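Local coordinates for protein hydrazine synthase subunit gamma (Candidatus Kuenenia stuttgartiensis, PDB 5C2V) that reduces nitric oxide to hydroxylamine, apparently at a c-type heme, the first half-reaction of hydrazine synthesis in the hydrazine synthase complex of anammox bacteria, at residues P197-D208 and K254-R262; F227-E236 and R277-V287. All blocks are in the same frame, centred on the assembly; numbering follows the deposited sequence.

Contact 1: P197-D208 and K254-R262; sequences PRALFSDAQTHD and KEFDTPTLR. With CA (calcium ion), chain T; HEC (heme c), chain B; BET (trimethyl glycine), chain X.
The methylene groups of Glu255 pack on Thr206 and Asp208, Glu255 CG meeting Asp208 CB at 3.6 Å. Its OE1 is hydrogen-bonded to Thr109 OG1. Phe256 exchanges both backbone bonds with His207, forming the hydrogen-bonded pair of a short antiparallel ribbon; its ring lies near a heme propionate and stacks with His272. In the neighbouring non-hydrogen-bonded pair, Asp257 faces Thr206. A chi1 of 166° swings its carboxylate beside the carbonyl carbon, bringing OD2 to 2.4 Å from the calcium ion, which the carbonyls of Leu100 and Pro102 also bind; OD1 receives a water shared with Thr206 OG1, itself hydrogen-bonded to Phe108 N. Thr258 N reaches Gln205 O almost straight along the carbonyl, and Thr258 CG2 touches the ring edge of His207 at CD2. That imidazole has heme CAC over one face and donates through NE2 to Asp203 and, nearly straight, through ND1 to trimethyl glycine O (2.6 Å). Pro259 gives apolar surface to the heme. Thr260 OG1 accepts from Arg262 N in an ST turn and donates across to Leu200 O. Leu261 also lines the heme, its CB meeting Phe201 CB at 3.6 Å. Bent at chi2 and chi3, Arg262 curls back until NH1 finds Ala199 O (2.8 Å) in the guanidinium plane. Protonated at both nitrogens, His207 would probably carry positive charge between two carboxylates, and the calcium ion would offset the negative charge of Asp257.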
loop_
_atom_site.group_PDB
_atom_site.type_symbol
_atom_site.label_atom_id
_atom_site.label_comp_id
_atom_site.label_asym_id
_atom_site.label_seq_id
_atom_site.Cartn_x
_atom_site.Cartn_y
_atom_site.Cartn_z
ATOM N N PRO C 197 51.992 54.826 -6.033
ATOM C CA PRO C 197 51.727 53.383 -6.023
ATOM C C PRO C 197 51.471 52.842 -4.618
ATOM O O PRO C 197 50.838 51.798 -4.464
ATOM C CB PRO C 197 53.013 52.782 -6.608
ATOM C CG PRO C 197 53.666 53.906 -7.346
ATOM C CD PRO C 197 53.332 55.133 -6.561
ATOM N N ARG C 198 51.962 53.554 -3.609
ATOM C CA ARG C 198 51.831 53.121 -2.222
ATOM C C ARG C 198 50.578 53.678 -1.546
ATOM O O ARG C 198 50.369 53.468 -0.351
ATOM C CB ARG C 198 53.076 53.523 -1.425
ATOM C CG ARG C 198 54.322 52.710 -1.756
ATOM C CD ARG C 198 55.542 53.237 -1.012
ATOM N NE ARG C 198 56.605 52.241 -0.910
ATOM C CZ ARG C 198 57.565 52.067 -1.815
ATOM N NH1 ARG C 198 57.600 52.827 -2.902
ATOM N NH2 ARG C 198 58.490 51.135 -1.632
ATOM N N ALA C 199 49.749 54.386 -2.308
ATOM C CA ALA C 199 48.545 55.007 -1.756
ATOM C C ALA C 199 47.432 53.987 -1.516
ATOM O O ALA C 199 47.001 53.298 -2.441
ATOM C CB ALA C 199 48.054 56.112 -2.680
ATOM N N LEU C 200 46.977 53.884 -0.270
ATOM C CA LEU C 200 45.934 52.923 0.078
ATOM C C LEU C 200 44.523 53.515 0.148
ATOM O O LEU C 200 43.548 52.775 0.270
ATOM C CB LEU C 200 46.273 52.273 1.420
ATOM C CG LEU C 200 47.730 51.828 1.564
ATOM C CD1 LEU C 200 48.007 51.319 2.969
ATOM C CD2 LEU C 200 48.070 50.769 0.526
ATOM N N PHE C 201 44.425 54.839 0.049
ATOM C CA PHE C 201 43.151 55.562 0.151
ATOM C C PHE C 201 42.249 55.092 1.299
ATOM O O PHE C 201 41.026 55.049 1.158
ATOM C CB PHE C 201 42.389 55.476 -1.171
ATOM C CG PHE C 201 42.991 56.309 -2.267
ATOM C CD1 PHE C 201 42.621 57.634 -2.428
ATOM C CD2 PHE C 201 43.928 55.770 -3.132
ATOM C CE1 PHE C 201 43.173 58.406 -3.433
ATOM C CE2 PHE C 201 44.483 56.537 -4.139
ATOM C CZ PHE C 201 44.106 57.856 -4.289
ATOM N N SER C 202 42.856 54.751 2.432
ATOM C CA SER C 202 42.105 54.371 3.624
ATOM C C SER C 202 42.906 54.685 4.886
ATOM O O SER C 202 44.131 54.567 4.895
ATOM C CB SER C 202 41.745 52.882 3.582
ATOM O OG SER C 202 41.111 52.472 4.780
ATOM N N ASP C 203 42.213 55.068 5.954
ATOM C CA ASP C 203 42.882 55.380 7.214
ATOM C C ASP C 203 43.044 54.134 8.076
ATOM O O ASP C 203 43.677 54.180 9.133
ATOM C CB ASP C 203 42.119 56.463 7.988
ATOM C CG ASP C 203 40.654 56.112 8.216
ATOM O OD1 ASP C 203 40.275 54.932 8.059
ATOM O OD2 ASP C 203 39.878 57.025 8.566
ATOM N N ALA C 204 42.463 53.029 7.613
ATOM C CA ALA C 204 42.475 51.757 8.333
ATOM C C ALA C 204 41.882 51.897 9.733
ATOM O O ALA C 204 42.327 51.240 10.673
ATOM C CB ALA C 204 43.892 51.195 8.408
ATOM N N GLN C 205 40.875 52.757 9.861
ATOM C CA GLN C 205 40.218 52.981 11.144
ATOM C C GLN C 205 38.740 52.613 11.085
ATOM O O GLN C 205 38.232 52.204 10.040
ATOM C CB GLN C 205 40.375 54.439 11.581
ATOM C CG GLN C 205 41.815 54.889 11.756
ATOM C CD GLN C 205 41.920 56.330 12.217
ATOM O OE1 GLN C 205 40.960 56.899 12.736
ATOM N NE2 GLN C 205 43.091 56.928 12.026
ATOM N N THR C 206 38.056 52.767 12.214
ATOM C CA THR C 206 36.637 52.450 12.307
ATOM C C THR C 206 35.808 53.726 12.435
ATOM O O THR C 206 35.975 54.489 13.385
ATOM C CB THR C 206 36.346 51.527 13.505
ATOM O OG1 THR C 206 37.124 50.328 13.387
ATOM C CG2 THR C 206 34.875 51.165 13.553
ATOM N N HIS C 207 34.914 53.951 11.476
ATOM C CA HIS C 207 34.127 55.180 11.438
ATOM C C HIS C 207 32.624 54.923 11.383
ATOM O O HIS C 207 32.179 53.854 10.963
ATOM C CB HIS C 207 34.532 56.031 10.232
ATOM C CG HIS C 207 35.917 56.589 10.322
ATOM N ND1 HIS C 207 36.243 57.642 11.148
ATOM C CD2 HIS C 207 37.061 56.243 9.685
ATOM C CE1 HIS C 207 37.528 57.920 11.019
ATOM N NE2 HIS C 207 38.048 57.085 10.137
ATOM N N ASP C 208 31.844 55.916 11.807
ATOM C CA ASP C 208 30.402 55.877 11.618
ATOM C C ASP C 208 30.049 56.797 10.454
ATOM O O ASP C 208 30.055 58.021 10.588
ATOM C CB ASP C 208 29.680 56.309 12.901
ATOM C CG ASP C 208 28.173 56.102 12.837
ATOM O OD1 ASP C 208 27.594 56.119 11.730
ATOM O OD2 ASP C 208 27.560 55.926 13.911
ATOM N N LYS C 254 27.132 49.772 14.389
ATOM C CA LYS C 254 26.910 50.961 13.570
ATOM C C LYS C 254 28.156 51.446 12.830
ATOM O O LYS C 254 28.062 52.302 11.951
ATOM C CB LYS C 254 26.372 52.100 14.437
ATOM C CG LYS C 254 25.222 51.705 15.341
ATOM C CD LYS C 254 24.762 52.883 16.179
ATOM C CE LYS C 254 23.603 52.496 17.079
ATOM N NZ LYS C 254 23.092 53.660 17.852
ATOM N N GLU C 255 29.318 50.897 13.173
ATOM C CA GLU C 255 30.579 51.416 12.643
ATOM C C GLU C 255 31.388 50.338 11.927
ATOM O O GLU C 255 31.316 49.162 12.280
ATOM C CB GLU C 255 31.408 52.038 13.768
ATOM C CG GLU C 255 30.719 53.191 14.479
ATOM C CD GLU C 255 31.604 53.845 15.521
ATOM O OE1 GLU C 255 32.706 53.318 15.782
ATOM O OE2 GLU C 255 31.199 54.887 16.077
ATOM N N PHE C 256 32.162 50.746 10.925
ATOM C CA PHE C 256 32.859 49.787 10.072
ATOM C C PHE C 256 34.279 50.210 9.700
ATOM O O PHE C 256 34.593 51.399 9.635
ATOM C CB PHE C 256 32.050 49.547 8.794
ATOM C CG PHE C 256 30.599 49.258 9.043
ATOM C CD1 PHE C 256 30.181 47.982 9.380
ATOM C CD2 PHE C 256 29.652 50.266 8.950
ATOM C CE1 PHE C 256 28.846 47.715 9.617
ATOM C CE2 PHE C 256 28.317 50.005 9.185
ATOM C CZ PHE C 256 27.914 48.728 9.519
ATOM N N ASP C 257 35.127 49.216 9.456
ATOM C CA ASP C 257 36.489 49.441 8.986
ATOM C C ASP C 257 36.484 49.932 7.540
ATOM O O ASP C 257 35.875 49.311 6.669
ATOM C CB ASP C 257 37.309 48.154 9.123
ATOM C CG ASP C 257 38.615 48.202 8.354
ATOM O OD1 ASP C 257 39.531 48.938 8.777
ATOM O OD2 ASP C 257 38.730 47.486 7.335
ATOM N N THR C 258 37.160 51.051 7.291
ATOM C CA THR C 258 37.162 51.664 5.966
ATOM C C THR C 258 37.989 50.866 4.964
ATOM O O THR C 258 39.159 50.571 5.211
ATOM C CB THR C 258 37.704 53.105 6.008
ATOM O OG1 THR C 258 39.136 53.083 5.984
ATOM C CG2 THR C 258 37.225 53.821 7.257
ATOM N N PRO C 259 37.374 50.508 3.828
ATOM C CA PRO C 259 38.028 49.793 2.730
ATOM C C PRO C 259 38.892 50.707 1.869
ATOM O O PRO C 259 38.692 51.922 1.869
ATOM C CB PRO C 259 36.850 49.243 1.908
ATOM C CG PRO C 259 35.610 49.530 2.717
ATOM C CD PRO C 259 35.942 50.707 3.565
ATOM N N THR C 260 39.839 50.122 1.143
ATOM C CA THR C 260 40.627 50.869 0.171
ATOM C C THR C 260 39.743 51.344 -0.976
ATOM O O THR C 260 38.718 50.732 -1.275
ATOM C CB THR C 260 41.779 50.021 -0.401
ATOM O OG1 THR C 260 42.521 50.795 -1.351
ATOM C CG2 THR C 260 41.237 48.774 -1.088
ATOM N N LEU C 261 40.132 52.446 -1.609
ATOM C CA LEU C 261 39.431 52.913 -2.798
ATOM C C LEU C 261 40.145 52.444 -4.063
ATOM O O LEU C 261 39.700 52.719 -5.177
ATOM C CB LEU C 261 39.301 54.437 -2.790
ATOM C CG LEU C 261 38.468 55.019 -1.646
ATOM C CD1 LEU C 261 38.133 56.479 -1.910
ATOM C CD2 LEU C 261 37.203 54.201 -1.427
ATOM N N ARG C 262 41.256 51.736 -3.882
ATOM C CA ARG C 262 41.983 51.156 -5.005
ATOM C C ARG C 262 41.171 50.023 -5.623
ATOM O O ARG C 262 40.586 49.209 -4.905
ATOM C CB ARG C 262 43.355 50.646 -4.559
ATOM C CG ARG C 262 44.284 51.725 -4.022
ATOM C CD ARG C 262 44.846 52.592 -5.140
ATOM N NE ARG C 262 45.656 51.818 -6.078
ATOM C CZ ARG C 262 46.932 51.503 -5.881
ATOM N NH1 ARG C 262 47.552 51.890 -4.775
ATOM N NH2 ARG C 262 47.589 50.794 -6.789
HETATM CA CA CA T . 40.916 46.756 6.726
HETATM FE FE HEC B . 34.325 56.557 2.248
HETATM C CHA HEC B . 33.383 53.261 2.026
HETATM C CHB HEC B . 34.287 56.804 -1.164
HETATM C CHC HEC B . 34.538 59.990 2.490
HETATM C CHD HEC B . 34.736 56.291 5.624
HETATM N NA HEC B . 33.888 55.275 0.712
HETATM C C1A HEC B . 33.571 53.936 0.839
HETATM C C2A HEC B . 33.469 53.376 -0.495
HETATM C C3A HEC B . 33.718 54.350 -1.374
HETATM C C4A HEC B . 33.986 55.568 -0.635
HETATM C CMA HEC B . 33.721 54.204 -2.912
HETATM C CAA HEC B . 33.137 51.907 -0.839
HETATM C CBA HEC B . 34.293 51.009 -0.412
HETATM C CGA HEC B . 33.886 49.563 -0.527
HETATM O O1A HEC B . 34.782 48.682 -0.488
HETATM O O2A HEC B . 32.665 49.292 -0.663
HETATM N NB HEC B . 34.476 58.113 0.905
HETATM C C1B HEC B . 34.284 57.989 -0.459
HETATM C C2B HEC B . 34.072 59.314 -1.004
HETATM C C3B HEC B . 34.147 60.194 0.005
HETATM C C4B HEC B . 34.399 59.455 1.227
HETATM C CMB HEC B . 33.823 59.626 -2.497
HETATM C CAB HEC B . 33.985 61.731 -0.084
HETATM C CBB HEC B . 32.516 62.100 -0.386
HETATM N NC HEC B . 34.589 57.896 3.774
HETATM C C1C HEC B . 34.646 59.272 3.664
HETATM C C2C HEC B . 34.721 59.822 5.004
HETATM C C3C HEC B . 34.893 58.802 5.855
HETATM C C4C HEC B . 34.734 57.569 5.107
HETATM C CMC HEC B . 34.959 61.314 5.324
HETATM C CAC HEC B . 35.089 58.898 7.387
HETATM C CBC HEC B . 33.814 59.444 8.066
HETATM N ND HEC B . 34.158 54.985 3.616
HETATM C C1D HEC B . 34.229 55.175 4.994
HETATM C C2D HEC B . 33.682 54.010 5.656
HETATM C C3D HEC B . 33.262 53.061 4.523
HETATM C C4D HEC B . 33.593 53.754 3.297
HETATM C CMD HEC B . 33.555 53.773 7.177
HETATM C CAD HEC B . 32.610 51.667 4.650
HETATM C CBD HEC B . 31.213 51.818 5.241
HETATM C CGD HEC B . 30.453 50.528 5.088
HETATM O O1D HEC B . 29.255 50.488 5.470
HETATM O O2D HEC B . 31.047 49.541 4.581
HETATM N N BET X . 32.617 61.298 13.335
HETATM C CA BET X . 32.379 59.991 12.582
HETATM C C BET X . 33.457 58.869 13.051
HETATM O O BET X . 34.609 59.016 12.580
HETATM O OXT BET X . 32.976 57.995 13.818
HETATM C C1 BET X . 32.994 61.028 14.783
HETATM C C2 BET X . 31.347 62.149 13.332
HETATM C C3 BET X . 33.774 62.071 12.721
HETATM O O HOH W 1 39.341 49.551 11.404
HETATM O O HOH W 2 41.817 48.513 8.061
HETATM O O HOH W 3 40.810 48.219 4.840
HETATM O O HOH W 4 40.003 44.998 5.382
#

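Contact 2: F227-E236 and R277-V287; sequences FNISALEAGE and RTLMDTINNTV
A capped helix start, where Asn228 precedes helix 229-234, meets the turn that follows the 3-10 segment 279-282. Asn228 suits the N-cap because its short amide can fold back on the helix: at a chi1 of -161°, OD1 takes a hydrogen bond from Ser230 OG at 2.7 Å and a weak one from Ala231 N. A water within hydrogen-bonding distance of OD1, Asp281 OD1 and Thr286 OG1 can donate to only two at a time, which two being unsettled, yet it bridges the cap and the opposite loop. Beside it Val287 CG1 rests 4.0 Å from Asn228 CG, the two side chains running the same way, and the Phe227 ring lies alongside Val287 with CD1 4.1 Å from CB. Ile229 lays CG1 against Thr286 O (3.6 Å). Gly235, at positive phi, ends the helix in a Schellman motif, after which Glu236 stretches out toward Arg277. The two side chains approach from opposite directions, with carboxylate and guanidinium nearly coplanar, 26° apart, the carboxylate at the guanidinium edge. Arg277 NH2 meets the syn lone pair of Glu236 OE2 at 3.0 Å, and weak bonds from NH1 and NH2 converge on OE1; the arginine chain, extended from CG to NE, carries the guanidinium to the carboxylate. Asn228 ND2 sits over one face of this guanidinium, offset toward its rim. Ser243 on Glu236 OE2 and Thr245 on Arg277 NE give the pair further partners. Farther out, Arg213 makes a cation-pi contact with Phe227 and binds Val287 O, while Leu279, Met280 and Ile283 pack on helix 301-312.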
loop_
_atom_site.group_PDB
_atom_site.type_symbol
_atom_site.label_atom_id
_atom_site.label_comp_id
_atom_site.label_asym_id
_atom_site.label_seq_id
_atom_site.Cartn_x
_atom_site.Cartn_y
_atom_site.Cartn_z
ATOM N N PHE C 227 16.593 51.116 3.854
ATOM C CA PHE C 227 17.621 52.147 3.911
ATOM C C PHE C 227 17.859 52.766 2.541
ATOM O O PHE C 227 18.552 53.775 2.418
ATOM C CB PHE C 227 18.930 51.577 4.469
ATOM C CG PHE C 227 19.523 50.468 3.642
ATOM C CD1 PHE C 227 20.311 50.749 2.537
ATOM C CD2 PHE C 227 19.310 49.143 3.983
ATOM C CE1 PHE C 227 20.861 49.734 1.781
ATOM C CE2 PHE C 227 19.863 48.123 3.232
ATOM C CZ PHE C 227 20.636 48.419 2.129
ATOM N N ASN C 228 17.280 52.156 1.514
ATOM C CA ASN C 228 17.423 52.673 0.164
ATOM C C ASN C 228 16.239 53.571 -0.157
ATOM O O ASN C 228 15.113 53.099 -0.321
ATOM C CB ASN C 228 17.532 51.525 -0.841
ATOM C CG ASN C 228 18.127 51.961 -2.168
ATOM O OD1 ASN C 228 18.069 53.133 -2.534
ATOM N ND2 ASN C 228 18.707 51.011 -2.895
ATOM N N ILE C 229 16.504 54.869 -0.251
ATOM C CA ILE C 229 15.449 55.858 -0.424
ATOM C C ILE C 229 14.884 55.806 -1.837
ATOM O O ILE C 229 13.669 55.850 -2.035
ATOM C CB ILE C 229 15.964 57.280 -0.121
ATOM C CG1 ILE C 229 16.355 57.393 1.354
ATOM C CG2 ILE C 229 14.911 58.320 -0.466
ATOM C CD1 ILE C 229 16.829 58.770 1.760
ATOM N N SER C 230 15.776 55.703 -2.818
ATOM C CA SER C 230 15.372 55.607 -4.214
ATOM C C SER C 230 14.577 54.331 -4.473
ATOM O O SER C 230 13.628 54.329 -5.258
ATOM C CB SER C 230 16.598 55.665 -5.128
ATOM O OG SER C 230 17.601 54.764 -4.695
ATOM N N ALA C 231 14.962 53.248 -3.806
ATOM C CA ALA C 231 14.259 51.979 -3.951
ATOM C C ALA C 231 12.915 52.018 -3.230
ATOM O O ALA C 231 11.959 51.368 -3.653
ATOM C CB ALA C 231 15.108 50.835 -3.427
ATOM N N LEU C 232 12.849 52.780 -2.142
ATOM C CA LEU C 232 11.600 52.952 -1.410
ATOM C C LEU C 232 10.615 53.764 -2.242
ATOM O O LEU C 232 9.415 53.487 -2.252
ATOM C CB LEU C 232 11.846 53.635 -0.062
ATOM C CG LEU C 232 10.616 53.816 0.830
ATOM C CD1 LEU C 232 10.063 52.468 1.271
ATOM C CD2 LEU C 232 10.942 54.686 2.034
ATOM N N GLU C 233 11.135 54.768 -2.941
ATOM C CA GLU C 233 10.330 55.575 -3.848
ATOM C C GLU C 233 9.898 54.742 -5.049
ATOM O O GLU C 233 8.799 54.915 -5.577
ATOM C CB GLU C 233 11.112 56.810 -4.305
ATOM C CG GLU C 233 10.367 57.708 -5.285
ATOM C CD GLU C 233 9.270 58.522 -4.625
ATOM O OE1 GLU C 233 8.466 59.138 -5.356
ATOM O OE2 GLU C 233 9.214 58.555 -3.377
ATOM N N ALA C 234 10.770 53.830 -5.470
ATOM C CA ALA C 234 10.495 52.970 -6.615
ATOM C C ALA C 234 9.439 51.914 -6.293
ATOM O O ALA C 234 8.838 51.331 -7.195
ATOM C CB ALA C 234 11.778 52.304 -7.093
ATOM N N GLY C 235 9.219 51.670 -5.005
ATOM C CA GLY C 235 8.232 50.697 -4.571
ATOM C C GLY C 235 8.739 49.270 -4.648
ATOM O O GLY C 235 7.971 48.339 -4.886
ATOM N N GLU C 236 10.042 49.101 -4.444
ATOM C CA GLU C 236 10.667 47.786 -4.497
ATOM C C GLU C 236 10.269 46.941 -3.288
ATOM O O GLU C 236 10.073 47.466 -2.191
ATOM C CB GLU C 236 12.189 47.930 -4.574
ATOM C CG GLU C 236 12.942 46.632 -4.815
ATOM C CD GLU C 236 14.427 46.854 -5.027
ATOM O OE1 GLU C 236 14.831 48.018 -5.232
ATOM O OE2 GLU C 236 15.190 45.866 -4.986
ATOM N N ARG C 277 24.535 50.239 -5.026
ATOM C CA ARG C 277 24.547 49.488 -6.277
ATOM C C ARG C 277 25.523 50.066 -7.301
ATOM O O ARG C 277 26.099 49.329 -8.101
ATOM C CB ARG C 277 23.132 49.426 -6.852
ATOM C CG ARG C 277 22.233 48.474 -6.078
ATOM C CD ARG C 277 20.754 48.741 -6.300
ATOM N NE ARG C 277 19.935 47.790 -5.554
ATOM C CZ ARG C 277 18.616 47.870 -5.428
ATOM N NH1 ARG C 277 17.949 48.866 -5.997
ATOM N NH2 ARG C 277 17.960 46.954 -4.728
ATOM N N THR C 278 25.704 51.382 -7.278
ATOM C CA THR C 278 26.713 52.027 -8.113
ATOM C C THR C 278 27.583 52.949 -7.266
ATOM O O THR C 278 27.231 53.271 -6.130
ATOM C CB THR C 278 26.084 52.836 -9.267
ATOM O OG1 THR C 278 25.175 53.809 -8.738
ATOM C CG2 THR C 278 25.337 51.916 -10.224
ATOM N N LEU C 279 28.721 53.360 -7.819
ATOM C CA LEU C 279 29.618 54.299 -7.150
ATOM C C LEU C 279 28.876 55.571 -6.753
ATOM O O LEU C 279 29.070 56.106 -5.658
ATOM C CB LEU C 279 30.805 54.639 -8.054
ATOM C CG LEU C 279 31.860 53.547 -8.238
ATOM C CD1 LEU C 279 32.745 53.844 -9.436
ATOM C CD2 LEU C 279 32.699 53.420 -6.977
ATOM N N MET C 280 28.014 56.032 -7.652
ATOM C CA MET C 280 27.193 57.217 -7.434
ATOM C C MET C 280 26.375 57.127 -6.146
ATOM O O MET C 280 26.132 58.135 -5.482
ATOM C CB MET C 280 26.263 57.428 -8.633
ATOM C CG MET C 280 25.331 58.619 -8.514
ATOM S SD MET C 280 26.203 60.196 -8.464
ATOM C CE MET C 280 24.821 61.325 -8.343
ATOM N N ASP C 281 25.967 55.912 -5.792
ATOM C CA ASP C 281 25.131 55.696 -4.615
ATOM C C ASP C 281 25.911 55.835 -3.307
ATOM O O ASP C 281 25.315 55.939 -2.236
ATOM C CB ASP C 281 24.469 54.318 -4.679
ATOM C CG ASP C 281 23.557 54.164 -5.882
ATOM O OD1 ASP C 281 22.449 54.740 -5.869
ATOM O OD2 ASP C 281 23.946 53.461 -6.839
ATOM N N THR C 282 27.239 55.845 -3.394
ATOM C CA THR C 282 28.082 55.999 -2.208
ATOM C C THR C 282 28.231 57.474 -1.849
ATOM O O THR C 282 28.901 57.835 -0.882
ATOM C CB THR C 282 29.479 55.389 -2.419
ATOM O OG1 THR C 282 30.134 56.055 -3.506
ATOM C CG2 THR C 282 29.373 53.908 -2.733
ATOM N N ILE C 283 27.579 58.312 -2.645
ATOM C CA ILE C 283 27.771 59.755 -2.642
ATOM C C ILE C 283 26.434 60.474 -2.474
ATOM O O ILE C 283 26.257 61.280 -1.560
ATOM C CB ILE C 283 28.475 60.222 -3.927
ATOM C CG1 ILE C 283 29.854 59.568 -4.031
ATOM C CG2 ILE C 283 28.613 61.724 -3.941
ATOM C CD1 ILE C 283 30.592 59.892 -5.304
ATOM N N ASN C 284 25.499 60.167 -3.368
ATOM C CA ASN C 284 24.232 60.887 -3.513
ATOM C C ASN C 284 23.332 60.918 -2.272
ATOM O O ASN C 284 22.251 61.509 -2.311
ATOM C CB ASN C 284 23.445 60.295 -4.686
ATOM C CG ASN C 284 23.268 58.789 -4.576
ATOM O OD1 ASN C 284 23.407 58.212 -3.498
ATOM N ND2 ASN C 284 22.964 58.147 -5.698
ATOM N N ASN C 285 23.760 60.252 -1.200
ATOM C CA ASN C 285 23.038 60.234 0.077
ATOM C C ASN C 285 21.699 59.520 -0.028
ATOM O O ASN C 285 20.677 59.996 0.470
ATOM C CB ASN C 285 22.826 61.657 0.608
ATOM C CG ASN C 285 24.125 62.338 0.990
ATOM O OD1 ASN C 285 25.075 61.691 1.426
ATOM N ND2 ASN C 285 24.171 63.656 0.825
ATOM N N THR C 286 21.724 58.369 -0.685
ATOM C CA THR C 286 20.558 57.512 -0.827
ATOM C C THR C 286 20.623 56.380 0.194
ATOM O O THR C 286 19.740 56.234 1.039
ATOM C CB THR C 286 20.447 56.940 -2.250
ATOM O OG1 THR C 286 21.709 56.388 -2.642
ATOM C CG2 THR C 286 20.058 58.035 -3.232
ATOM N N VAL C 287 21.678 55.573 0.099
ATOM C CA VAL C 287 21.840 54.401 0.954
ATOM C C VAL C 287 22.551 54.699 2.278
ATOM O O VAL C 287 22.842 53.781 3.045
ATOM C CB VAL C 287 22.612 53.289 0.219
ATOM C CG1 VAL C 287 21.813 52.796 -0.976
ATOM C CG2 VAL C 287 23.977 53.790 -0.219
HETATM O O HOH W 5 20.433 54.037 -4.139
#

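Contacts 1 and 2 both belong to the cytochrome c-like region that carries heme 2, the group that probably serves electron transfer. Their centres lie about 22 Å apart and their nearest atoms about 7 Å, without touching. Along the chain the segments alternate: 197-208, 227-236, 254-262, 277-287, with helix 229-234 coming between the two strands of the ribbon in contact 1. Contact 1 runs along the heme and, through its calcium, is linked to Leu100 and Pro102; contact 2 lies farther from the chain's centre. Both back onto helix 301-312. Each supplies a backbone oxygen hydrogen-bonded to an axial histidine, Phe201 O to His190 and Thr282 O to His293, which would help orient both ligands.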